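Local coordinates for protein copper-transporting atpase (PDB 2YJ3) that probably couples ATP hydrolysis to moving copper ions across the cell membrane, this chain being the soluble catalytic piece with nucleotide-binding and phosphorylation domains, at residues V46-G51 with S130-D135; Y58-E63 with V83-V88; L39-P44 with P137-K142. The protein carries 1 engineered substitution. One frame throughout, in Å; residues are numbered along the deposited sequence.

Interaction 1: V46-G51 with S130-D135; sequences VTQFIG and SFNISD
Phe49 and Phe131 face each other in a non-hydrogen-bonded pair of two antiparallel strands. The tight part lies on their side of the sheet. The ring centroids are 4.8 Å apart and the planes meet at 44°. CD1 of Phe49 sits over one face of the Phe131 ring, toward its rim. With CG anti to its carbonyl carbon (chi1 -62°), Phe131 brings the end of its ring toward Phe49. Val46 continues this apolar side, with CG2 4.0 Å from CD2 of Phe131.

Ile50 N gives a backbone bond to Ser130 O at 2.9 Å, and Ser130 N returns one to Ile50 O. Further along is a classic beta bulge, where Thr47 and Gln48 both face Asn132. Asn132 O accepts from Thr47 N at 2.8 Å and from Gln48 N at 3.3 Å, both from the same face of its carbonyl plane. Thr47 OG1 adds a weak bond to that oxygen.

The side of Gln48, Ile50, Ser130 and Asn132 is looser and nearer solvent. Gln48 and Asn132 run side by side there, with NE2 3.6 Å from OD1 and their amide planes 74° apart.

Helices 53-63 and 69-81 pack on the aromatic side: Leu56 and Tyr77 meet Phe49, and Ile74 meets Phe131. Strand 126-134 also pairs with strand 119-123, leaving 45-50 at the edge of the antiparallel sheet of the nucleotide-binding domain.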
# COMPACT_ATOMS: atom_id res chain seq x y z
N VAL A 46 -13.07 -4.15 -3.04
CA VAL A 46 -13.76 -5.40 -2.80
C VAL A 46 -13.87 -6.12 -4.14
O VAL A 46 -14.49 -5.61 -5.07
CB VAL A 46 -15.15 -5.10 -2.25
CG1 VAL A 46 -16.03 -6.33 -2.32
CG2 VAL A 46 -15.05 -4.52 -0.82
N THR A 47 -13.24 -7.28 -4.25
CA THR A 47 -13.35 -8.10 -5.46
C THR A 47 -14.46 -9.14 -5.34
O THR A 47 -14.91 -9.70 -6.34
CB THR A 47 -12.03 -8.80 -5.81
OG1 THR A 47 -11.47 -9.40 -4.64
CG2 THR A 47 -11.03 -7.78 -6.37
N GLN A 48 -14.92 -9.40 -4.11
CA GLN A 48 -16.10 -10.24 -3.92
C GLN A 48 -16.65 -10.21 -2.49
O GLN A 48 -15.90 -10.12 -1.53
CB GLN A 48 -15.84 -11.69 -4.35
CG GLN A 48 -15.54 -12.64 -3.21
CD GLN A 48 -15.68 -14.10 -3.63
OE1 GLN A 48 -16.64 -14.47 -4.31
NE2 GLN A 48 -14.72 -14.92 -3.23
N PHE A 49 -17.96 -10.25 -2.38
CA PHE A 49 -18.62 -10.32 -1.10
C PHE A 49 -19.50 -11.56 -1.09
O PHE A 49 -20.33 -11.74 -1.98
CB PHE A 49 -19.48 -9.09 -0.87
CG PHE A 49 -20.35 -9.19 0.35
CD1 PHE A 49 -19.78 -9.11 1.61
CD2 PHE A 49 -21.72 -9.37 0.23
CE1 PHE A 49 -20.57 -9.23 2.75
CE2 PHE A 49 -22.52 -9.50 1.35
CZ PHE A 49 -21.94 -9.42 2.62
N ILE A 50 -19.34 -12.39 -0.07
CA ILE A 50 -20.21 -13.53 0.15
C ILE A 50 -21.02 -13.36 1.43
O ILE A 50 -20.47 -13.18 2.50
CB ILE A 50 -19.39 -14.85 0.19
CG1 ILE A 50 -18.74 -15.09 -1.17
CG2 ILE A 50 -20.31 -16.02 0.49
CD1 ILE A 50 -17.82 -16.27 -1.23
N GLY A 51 -22.34 -13.38 1.32
CA GLY A 51 -23.17 -13.19 2.49
C GLY A 51 -24.41 -12.45 2.08
O GLY A 51 -24.51 -12.05 0.93
N SER A 130 -18.16 -12.70 4.29
CA SER A 130 -16.75 -12.43 4.05
C SER A 130 -16.50 -11.60 2.79
O SER A 130 -17.36 -11.53 1.91
CB SER A 130 -15.97 -13.75 3.96
OG SER A 130 -16.32 -14.42 2.77
N PHE A 131 -15.32 -10.98 2.72
CA PHE A 131 -14.91 -10.19 1.55
C PHE A 131 -13.58 -10.69 1.07
O PHE A 131 -12.71 -11.03 1.89
CB PHE A 131 -14.67 -8.71 1.91
CG PHE A 131 -15.87 -7.99 2.43
CD1 PHE A 131 -16.21 -8.06 3.77
CD2 PHE A 131 -16.65 -7.23 1.57
CE1 PHE A 131 -17.32 -7.39 4.24
CE2 PHE A 131 -17.76 -6.54 2.04
CZ PHE A 131 -18.10 -6.62 3.36
N ASN A 132 -13.42 -10.72 -0.25
CA ASN A 132 -12.10 -10.73 -0.86
C ASN A 132 -11.82 -9.28 -1.24
O ASN A 132 -12.66 -8.65 -1.85
CB ASN A 132 -12.09 -11.60 -2.12
CG ASN A 132 -11.49 -12.97 -1.89
OD1 ASN A 132 -12.03 -13.79 -1.13
ND2 ASN A 132 -10.38 -13.25 -2.57
N ILE A 133 -10.67 -8.73 -0.85
CA ILE A 133 -10.28 -7.39 -1.28
C ILE A 133 -8.92 -7.45 -1.96
O ILE A 133 -8.05 -8.23 -1.55
CB ILE A 133 -10.22 -6.37 -0.12
CG1 ILE A 133 -8.91 -6.49 0.65
CG2 ILE A 133 -11.42 -6.50 0.80
CD1 ILE A 133 -7.78 -5.66 0.06
N SER A 134 -8.71 -6.64 -2.98
CA SER A 134 -7.43 -6.62 -3.66
C SER A 134 -6.94 -5.21 -3.98
O SER A 134 -7.74 -4.27 -4.07
CB SER A 134 -7.49 -7.46 -4.94
OG SER A 134 -8.27 -6.81 -5.92
N ASP A 135 -5.63 -5.07 -4.12
CA ASP A 135 -5.03 -3.82 -4.56
C ASP A 135 -5.30 -3.63 -6.05
O ASP A 135 -5.45 -4.61 -6.80
CB ASP A 135 -3.52 -3.82 -4.29
CG ASP A 135 -3.19 -3.56 -2.80
OD1 ASP A 135 -3.98 -2.87 -2.12
OD2 ASP A 135 -2.13 -4.03 -2.32

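Interaction 2: Y58-E63 with V83-V88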
# COMPACT_ATOMS: atom_id res chain seq x y z
N TYR A 58 -24.25 -4.27 7.97
CA TYR A 58 -23.68 -4.29 9.30
C TYR A 58 -22.18 -4.04 9.23
O TYR A 58 -21.65 -3.20 9.93
CB TYR A 58 -23.96 -5.63 9.99
CG TYR A 58 -25.36 -5.77 10.56
CD1 TYR A 58 -26.19 -4.67 10.69
CD2 TYR A 58 -25.85 -7.01 10.97
CE1 TYR A 58 -27.46 -4.78 11.20
CE2 TYR A 58 -27.12 -7.14 11.50
CZ TYR A 58 -27.92 -6.02 11.62
OH TYR A 58 -29.19 -6.11 12.15
N ALA A 59 -21.49 -4.78 8.37
CA ALA A 59 -20.05 -4.61 8.23
C ALA A 59 -19.68 -3.17 7.83
O ALA A 59 -18.77 -2.59 8.39
CB ALA A 59 -19.53 -5.59 7.20
N ALA A 60 -20.37 -2.62 6.84
CA ALA A 60 -20.08 -1.28 6.34
C ALA A 60 -20.34 -0.24 7.42
O ALA A 60 -19.61 0.75 7.54
CB ALA A 60 -20.94 -0.98 5.09
N SER A 61 -21.41 -0.46 8.18
CA SER A 61 -21.78 0.45 9.25
C SER A 61 -20.68 0.52 10.30
O SER A 61 -20.37 1.59 10.81
CB SER A 61 -23.12 0.05 9.88
OG SER A 61 -24.19 0.13 8.95
N VAL A 62 -20.07 -0.62 10.64
CA VAL A 62 -18.96 -0.57 11.58
C VAL A 62 -17.70 -0.00 10.91
O VAL A 62 -16.97 0.80 11.49
CB VAL A 62 -18.66 -1.95 12.20
CG1 VAL A 62 -17.44 -1.87 13.10
CG2 VAL A 62 -19.87 -2.44 12.98
N GLU A 63 -17.43 -0.42 9.68
CA GLU A 63 -16.24 0.04 8.98
C GLU A 63 -16.26 1.55 8.72
O GLU A 63 -15.21 2.17 8.51
CB GLU A 63 -16.05 -0.72 7.67
CG GLU A 63 -15.63 -2.16 7.84
CD GLU A 63 -14.17 -2.31 8.26
OE1 GLU A 63 -13.63 -1.41 8.93
OE2 GLU A 63 -13.56 -3.34 7.90
N VAL A 83 -26.90 0.03 0.08
CA VAL A 83 -27.27 -0.08 1.48
C VAL A 83 -26.88 1.19 2.23
O VAL A 83 -25.94 1.88 1.84
CB VAL A 83 -26.65 -1.33 2.14
CG1 VAL A 83 -27.09 -2.58 1.38
CG2 VAL A 83 -25.14 -1.24 2.14
N LYS A 84 -27.62 1.52 3.28
CA LYS A 84 -27.33 2.73 4.05
C LYS A 84 -26.61 2.42 5.35
O LYS A 84 -26.75 1.34 5.91
CB LYS A 84 -28.60 3.55 4.32
CG LYS A 84 -29.67 2.82 5.10
CD LYS A 84 -30.81 3.76 5.52
CE LYS A 84 -31.85 3.01 6.36
NZ LYS A 84 -33.08 3.80 6.62
N ILE A 85 -25.82 3.37 5.80
CA ILE A 85 -25.07 3.25 7.04
C ILE A 85 -25.99 3.29 8.26
O ILE A 85 -26.85 4.17 8.38
CB ILE A 85 -24.02 4.36 7.17
CG1 ILE A 85 -22.99 4.24 6.04
CG2 ILE A 85 -23.31 4.27 8.50
CD1 ILE A 85 -22.21 2.95 6.07
N LEU A 86 -25.79 2.35 9.17
CA LEU A 86 -26.62 2.22 10.37
C LEU A 86 -25.92 2.80 11.61
O LEU A 86 -24.69 2.92 11.65
CB LEU A 86 -26.96 0.75 10.60
CG LEU A 86 -28.16 0.14 9.85
CD1 LEU A 86 -28.73 1.09 8.80
CD2 LEU A 86 -27.82 -1.23 9.25
N GLU A 87 -26.69 3.16 12.63
CA GLU A 87 -26.08 3.66 13.86
C GLU A 87 -25.33 2.57 14.63
O GLU A 87 -25.91 1.55 15.00
CB GLU A 87 -27.11 4.34 14.77
N VAL A 88 -24.04 2.81 14.88
CA VAL A 88 -23.21 1.91 15.68
C VAL A 88 -22.91 2.49 17.07
O VAL A 88 -22.71 3.70 17.20
CB VAL A 88 -21.85 1.67 15.01
CG1 VAL A 88 -20.94 0.74 15.89
CG2 VAL A 88 -22.03 1.11 13.60
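Ser61 and Leu86 join helix 53-63 of the nucleotide-binding domain to the loop that follows helix 69-81. The loop runs past the helix without regular structure. It presents three apolar bumps, Ile85, Leu86 and Val88, to the helix surface.

Leu86 fits between Ser61 and Tyr58. Its CB rests 3.3 Å from Ser61 OG, and its CD2 comes to the edge of the Tyr58 ring, near the ring plane, 4.1 Å from CD1. Ile85 fills the next hollow. Its end turns back to the helix, and CD1 lies against Ala60, 3.7 Å from the carbonyl O. Val88 sets CG2 against the backbone carbonyl of Ser61, 3.3 Å from its O, and meets CG2 of Val62 at 4.2 Å.

The helix also packs on the sheet: Tyr58 and Val62 touch strands 98-103 and 106-111, and Tyr58 OH bonds to Lys106. The same helix turn ends with Glu63, a residue of the ATP and AMP sites.

One polar bond crosses the contact. Ser61 OG, anti to its own carbonyl carbon (chi1 -64°), is also hydrogen-bonded to Ala57 O one turn back, and it accepts Leu86 N at 2.7 Å with a 159° angle at the hydrogen.

Interaction 3: L39-P44 with P137-K142; sequences LTYGTP and PRPNLK
The hinge joining the phosphorylation and nucleotide-binding domains has two chain crossings, and Leu39 to Tyr41 meet Pro137 to Pro139 where they run together. The first crossing begins with the last two residues, Leu39 and Thr40, of the KTGTLT part of the P-type signature. A single backbone bridge pairs Thr40 with Pro137. Arg138 N gives a nearly straight hydrogen bond to Leu39 O, 2.8 Å long, with 176° at the hydrogen.

The side chains of Tyr41 and Arg138 cross obliquely. CG of Arg138 stands over the centre of the Tyr41 ring in a CH-pi contact, 4.2 Å from the centroid. The guanidinium lies toward the backbone end of Tyr41, its plane turned 50° from the ring. NH1 is 3.5 Å from Tyr41 CD1. Tyr41 OH touches CD of Pro139 at 3.2 Å.

Extended from CG to NE, the arginine chain carries its guanidinium back to the signature loop, where NH2 bonds to Gly37 O and NE weakly to Thr38 O. Leu169 of helix 163-173 packs on Leu39, Thr40 and Pro137. Arg138 thus ties the second crossing to the signature loop's backbone, and its positive charge probably raises the electrostatic potential there.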
# COMPACT_ATOMS: atom_id res chain seq x y z
N LEU A 39 2.99 0.66 -6.41
CA LEU A 39 2.65 0.04 -7.69
C LEU A 39 1.15 -0.09 -7.82
O LEU A 39 0.63 -0.37 -8.90
CB LEU A 39 3.30 -1.34 -7.79
CG LEU A 39 4.82 -1.35 -7.95
CD1 LEU A 39 5.36 -2.77 -8.00
CD2 LEU A 39 5.21 -0.58 -9.21
N THR A 40 0.45 0.10 -6.72
CA THR A 40 -1.00 0.02 -6.72
C THR A 40 -1.52 1.25 -6.02
O THR A 40 -0.77 1.93 -5.33
CB THR A 40 -1.48 -1.20 -5.93
OG1 THR A 40 -1.11 -1.05 -4.56
CG2 THR A 40 -0.87 -2.48 -6.47
N TYR A 41 -2.80 1.54 -6.20
CA TYR A 41 -3.39 2.67 -5.51
C TYR A 41 -3.39 2.42 -4.01
O TYR A 41 -3.26 1.27 -3.56
CB TYR A 41 -4.80 2.92 -6.04
CG TYR A 41 -4.79 3.41 -7.48
CD1 TYR A 41 -4.64 4.76 -7.75
CD2 TYR A 41 -4.91 2.53 -8.55
CE1 TYR A 41 -4.62 5.23 -9.06
CE2 TYR A 41 -4.89 2.99 -9.85
CZ TYR A 41 -4.75 4.34 -10.10
OH TYR A 41 -4.72 4.82 -11.39
N GLY A 42 -3.49 3.49 -3.24
CA GLY A 42 -3.49 3.40 -1.80
C GLY A 42 -4.74 2.75 -1.24
O GLY A 42 -4.73 2.22 -0.14
N THR A 43 -5.84 2.80 -1.99
CA THR A 43 -7.07 2.18 -1.51
C THR A 43 -7.47 0.96 -2.35
O THR A 43 -7.60 1.04 -3.58
CB THR A 43 -8.24 3.20 -1.39
OG1 THR A 43 -9.37 2.56 -0.77
CG2 THR A 43 -8.64 3.74 -2.75
N PRO A 44 -7.64 -0.19 -1.68
CA PRO A 44 -7.98 -1.46 -2.33
C PRO A 44 -9.44 -1.48 -2.73
O PRO A 44 -10.17 -0.54 -2.43
CB PRO A 44 -7.73 -2.48 -1.22
CG PRO A 44 -8.05 -1.73 0.04
CD PRO A 44 -7.61 -0.30 -0.21
N PRO A 137 -3.73 -2.12 -9.48
CA PRO A 137 -2.46 -1.64 -10.04
C PRO A 137 -2.58 -0.24 -10.64
O PRO A 137 -3.64 0.15 -11.14
CB PRO A 137 -2.14 -2.67 -11.13
CG PRO A 137 -3.42 -3.43 -11.37
CD PRO A 137 -4.19 -3.38 -10.09
N ARG A 138 -1.49 0.53 -10.56
CA ARG A 138 -1.41 1.81 -11.26
C ARG A 138 -1.03 1.57 -12.72
O ARG A 138 -0.11 0.81 -13.01
CB ARG A 138 -0.37 2.73 -10.62
CG ARG A 138 -0.70 3.18 -9.22
CD ARG A 138 0.33 4.19 -8.75
NE ARG A 138 0.21 4.44 -7.32
CZ ARG A 138 -0.60 5.33 -6.78
NH1 ARG A 138 -1.37 6.08 -7.56
NH2 ARG A 138 -0.65 5.47 -5.46
N PRO A 139 -1.72 2.25 -13.64
CA PRO A 139 -1.35 2.17 -15.06
C PRO A 139 -0.01 2.84 -15.33
O PRO A 139 0.45 3.64 -14.51
CB PRO A 139 -2.48 2.92 -15.75
CG PRO A 139 -2.99 3.89 -14.72
CD PRO A 139 -2.85 3.16 -13.40
N ASN A 140 0.59 2.52 -16.48
CA ASN A 140 1.92 2.99 -16.90
C ASN A 140 3.00 1.93 -16.66
O ASN A 140 3.52 1.76 -15.55
CB ASN A 140 2.27 4.38 -16.36
CG ASN A 140 1.52 5.51 -17.10
OD1 ASN A 140 1.15 5.37 -18.28
ND2 ASN A 140 1.32 6.64 -16.42
N LEU A 141 3.34 1.24 -17.73
CA LEU A 141 4.01 -0.06 -17.66
C LEU A 141 5.33 -0.07 -18.44
O LEU A 141 6.12 -1.02 -18.35
CB LEU A 141 3.07 -1.12 -18.23
CG LEU A 141 1.54 -0.90 -18.12
CD1 LEU A 141 1.08 -0.75 -16.67
CD2 LEU A 141 1.02 0.26 -19.00
N LYS A 142 5.57 0.98 -19.22
CA LYS A 142 6.79 1.07 -20.02
C LYS A 142 7.97 1.63 -19.22
O LYS A 142 9.13 1.29 -19.48
CB LYS A 142 6.55 1.93 -21.27

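From the N terminus, the chain leaves the phosphorylation domain through 39-44 and returns through 137-142. Interaction 3 closes this outermost loop, which holds the whole nucleotide-binding domain. Inside it, interaction 1 pairs the first strand of that domain with its last. Interaction 2 is nested deeper still, closing a short loop from helix 53-63 through helix 69-81. No loops cross. Interactions 1 and 3 touch where Ile133 and Asp135 meet Pro44 and Thr40, so the strand pair runs straight into the hinge. Interactions 1 and 2 meet where Phe131 packs on Ala59. Interactions 2 and 3 do not touch; their nearest atoms are about 10 Å apart.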